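Uncharacterized metal-dependent hydrolase (PDB 3ICJ) is an uncharacterized zinc-binding member of the amidohydrolase family that probably hydrolyses carbon-nitrogen bonds other than peptide bonds. Local coordinates at residues K389-A394 with V477-D482. Residues are numbered along the deposited sequence; the frame is centred on the assembly and turned at random.
Sequences KVRISA and VTLAED
R391 reaches from the start of strand 391-394, in the parallel sheet that forms part of the (beta/alpha) barrel usual in amidohydrolases, to the C-terminal end of helix 463-477, where the chain turns off in a Schellman motif with L479 at positive phi as its C-prime residue. The arginine uses its guanidinium in two ways. At the edge, NH1 of R391 donates a hydrogen bond of 3.0 Å to the carbonyl O of V477; the oxygen lies almost in the guanidinium plane, but NH1 is tilted well out of the carbonyl plane and the N-H...O angle is 148°. Over one face sits L479, whose CD2 stands 3.4 Å above the outer part of the group rather than its centre, the two side chains running nearly perpendicular. The bend at chi3 carries NE away from the carbonyl, and the last torsion, 123°, turns NH1 back to it. NH2 turns to other partners, a salt bridge to D344 and a hydrogen bond to the carbonyl of S368, so several bonds fix the rotation of the group. The D344 carboxylate probably offsets part of its charge, with R370 alongside.

Nearer the strand, V477 packs its two methyl groups against the backbone. With CG2 beside its own backbone N and CG1 anti to it (chi1 156°), both branches face the peptide after I392. Farther along, S393 hydrogen-bonds through OG to S100 and S432, and its side chain touches the zinc ligand H101, about 9 Å from a zinc ion. CB of S393 approaches CG1 of V477 at 4.3 Å, whereas CG2 of V477 lies 3.5 Å from the carbonyl O of I392.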
ATOM      1  N   LYS A 389      -6.654  -0.359  21.652  1.00 36.98           N
ATOM      2  CA  LYS A 389      -5.273  -0.355  21.087  1.00 36.24           C
ATOM      3  C   LYS A 389      -5.247  -0.778  19.608  1.00 38.95           C
ATOM      4  O   LYS A 389      -4.348  -1.514  19.167  1.00 38.45           O
ATOM      5  CB  LYS A 389      -4.321  -1.239  21.920  1.00 40.86           C
ATOM      6  CG  LYS A 389      -4.307  -0.963  23.440  1.00 49.12           C
ATOM      7  CD  LYS A 389      -3.450  -2.009  24.166  1.00 57.86           C
ATOM      8  CE  LYS A 389      -3.128  -1.591  25.598  1.00 63.78           C
ATOM      9  NZ  LYS A 389      -4.231  -1.918  26.532  1.00 63.35           N
ATOM     10  N   VAL A 390      -6.239  -0.307  18.849  1.00 41.31           N
ATOM     11  CA  VAL A 390      -6.339  -0.603  17.415  1.00 40.45           C
ATOM     12  C   VAL A 390      -5.185   0.063  16.672  1.00 41.87           C
ATOM     13  O   VAL A 390      -4.932   1.264  16.838  1.00 41.17           O
ATOM     14  CB  VAL A 390      -7.667  -0.094  16.811  1.00 41.89           C
ATOM     15  CG1 VAL A 390      -7.817  -0.576  15.358  1.00 41.52           C
ATOM     16  CG2 VAL A 390      -8.852  -0.564  17.651  1.00 45.29           C
ATOM     17  N   ARG A 391      -4.489  -0.720  15.859  1.00 36.90           N
ATOM     18  CA  ARG A 391      -3.397  -0.204  15.053  1.00 33.30           C
ATOM     19  C   ARG A 391      -3.992   0.418  13.801  1.00 36.86           C
ATOM     20  O   ARG A 391      -5.020  -0.050  13.308  1.00 40.15           O
ATOM     21  CB  ARG A 391      -2.437  -1.330  14.715  1.00 35.69           C
ATOM     22  CG  ARG A 391      -1.672  -1.850  15.945  1.00 37.69           C
ATOM     23  CD  ARG A 391      -1.134  -3.250  15.733  1.00 34.90           C
ATOM     24  NE  ARG A 391      -2.163  -4.287  15.839  1.00 35.89           N
ATOM     25  CZ  ARG A 391      -2.465  -5.172  14.885  1.00 41.75           C
ATOM     26  NH1 ARG A 391      -1.802  -5.185  13.740  1.00 34.43           N
ATOM     27  NH2 ARG A 391      -3.422  -6.075  15.083  1.00 35.15           N
ATOM     28  N   ILE A 392      -3.375   1.486  13.306  1.00 33.55           N
ATOM     29  CA  ILE A 392      -3.925   2.248  12.180  1.00 35.76           C
ATOM     30  C   ILE A 392      -2.841   2.487  11.123  1.00 35.86           C
ATOM     31  O   ILE A 392      -1.731   2.885  11.436  1.00 36.36           O
ATOM     32  CB  ILE A 392      -4.534   3.613  12.628  1.00 36.66           C
ATOM     33  CG1 ILE A 392      -5.784   3.387  13.501  1.00 37.17           C
ATOM     34  CG2 ILE A 392      -4.919   4.460  11.414  1.00 39.30           C
ATOM     35  CD1 ILE A 392      -6.222   4.626  14.288  1.00 43.28           C
ATOM     36  N   SER A 393      -3.172   2.191   9.876  1.00 34.51           N
ATOM     37  CA  SER A 393      -2.317   2.544   8.762  1.00 36.85           C
ATOM     38  C   SER A 393      -2.946   3.708   7.985  1.00 39.94           C
ATOM     39  O   SER A 393      -4.040   3.571   7.423  1.00 45.76           O
ATOM     40  CB  SER A 393      -2.111   1.344   7.855  1.00 45.02           C
ATOM     41  OG  SER A 393      -0.955   1.544   7.066  1.00 45.47           O
ATOM     42  N   ALA A 394      -2.245   4.836   7.957  1.00 41.78           N
ATOM     43  CA  ALA A 394      -2.740   6.058   7.318  1.00 39.59           C
ATOM     44  C   ALA A 394      -1.819   6.490   6.180  1.00 38.04           C
ATOM     45  O   ALA A 394      -0.618   6.208   6.193  1.00 39.93           O
ATOM     46  CB  ALA A 394      -2.885   7.158   8.345  1.00 40.72           C
ATOM     47  N   VAL A 477       2.674  -1.430  13.506  1.00 35.02           N
ATOM     48  CA  VAL A 477       1.340  -1.581  12.957  1.00 35.86           C
ATOM     49  C   VAL A 477       1.218  -2.917  12.214  1.00 37.49           C
ATOM     50  O   VAL A 477       0.145  -3.522  12.195  1.00 38.98           O
ATOM     51  CB  VAL A 477       0.989  -0.314  12.127  1.00 39.17           C
ATOM     52  CG1 VAL A 477      -0.057  -0.562  11.077  1.00 40.76           C
ATOM     53  CG2 VAL A 477       0.547   0.777  13.107  1.00 34.32           C
ATOM     54  N   THR A 478       2.351  -3.397  11.680  1.00 35.43           N
ATOM     55  CA  THR A 478       2.442  -4.673  10.965  1.00 34.25           C
ATOM     56  C   THR A 478       2.980  -5.832  11.863  1.00 33.53           C
ATOM     57  O   THR A 478       3.393  -6.881  11.359  1.00 37.52           O
ATOM     58  CB  THR A 478       3.292  -4.473   9.663  1.00 33.29           C
ATOM     59  OG1 THR A 478       2.904  -3.225   9.031  1.00 34.56           O
ATOM     60  CG2 THR A 478       3.061  -5.596   8.645  1.00 46.29           C
ATOM     61  N   LEU A 479       2.983  -5.624  13.185  1.00 34.54           N
ATOM     62  CA  LEU A 479       3.406  -6.639  14.170  1.00 39.17           C
ATOM     63  C   LEU A 479       4.798  -7.229  13.904  1.00 42.15           C
ATOM     64  O   LEU A 479       5.021  -8.431  14.081  1.00 36.56           O
ATOM     65  CB  LEU A 479       2.358  -7.750  14.286  1.00 36.10           C
ATOM     66  CG  LEU A 479       0.899  -7.326  14.571  1.00 36.86           C
ATOM     67  CD1 LEU A 479       0.011  -8.582  14.587  1.00 39.75           C
ATOM     68  CD2 LEU A 479       0.761  -6.560  15.928  1.00 33.34           C
ATOM     69  N   ALA A 480       5.715  -6.351  13.494  1.00 39.89           N
ATOM     70  CA  ALA A 480       7.082  -6.693  13.090  1.00 36.62           C
ATOM     71  C   ALA A 480       8.035  -6.042  14.074  1.00 36.86           C
ATOM     72  O   ALA A 480       8.527  -4.930  13.840  1.00 36.60           O
ATOM     73  CB  ALA A 480       7.339  -6.159  11.691  1.00 39.84           C
ATOM     74  N   GLU A 481       8.279  -6.731  15.180  1.00 40.91           N
ATOM     75  CA  GLU A 481       8.881  -6.123  16.373  1.00 47.05           C
ATOM     76  C   GLU A 481      10.387  -5.849  16.247  1.00 41.33           C
ATOM     77  O   GLU A 481      10.945  -5.049  17.005  1.00 44.52           O
ATOM     78  CB  GLU A 481       8.603  -6.990  17.620  1.00 52.75           C
ATOM     79  CG  GLU A 481       7.104  -7.286  17.912  1.00 65.84           C
ATOM     80  CD  GLU A 481       6.221  -6.030  18.096  1.00 73.55           C
ATOM     81  OE1 GLU A 481       6.706  -4.983  18.603  1.00 69.30           O
ATOM     82  OE2 GLU A 481       5.020  -6.108  17.734  1.00 75.56           O
ATOM     83  N   ASP A 482      11.029  -6.520  15.297  1.00 31.24           N
ATOM     84  CA  ASP A 482      12.474  -6.362  15.063  1.00 32.38           C
ATOM     85  C   ASP A 482      12.793  -5.520  13.815  1.00 29.84           C
ATOM     86  O   ASP A 482      13.896  -5.597  13.274  1.00 35.20           O
ATOM     87  CB  ASP A 482      13.153  -7.738  15.011  1.00 35.32           C
ATOM     88  CG  ASP A 482      12.639  -8.618  13.878  1.00 43.78           C
ATOM     89  OD1 ASP A 482      11.580  -8.324  13.263  1.00 48.26           O
ATOM     90  OD2 ASP A 482      13.311  -9.631  13.611  1.00 45.99           O
TER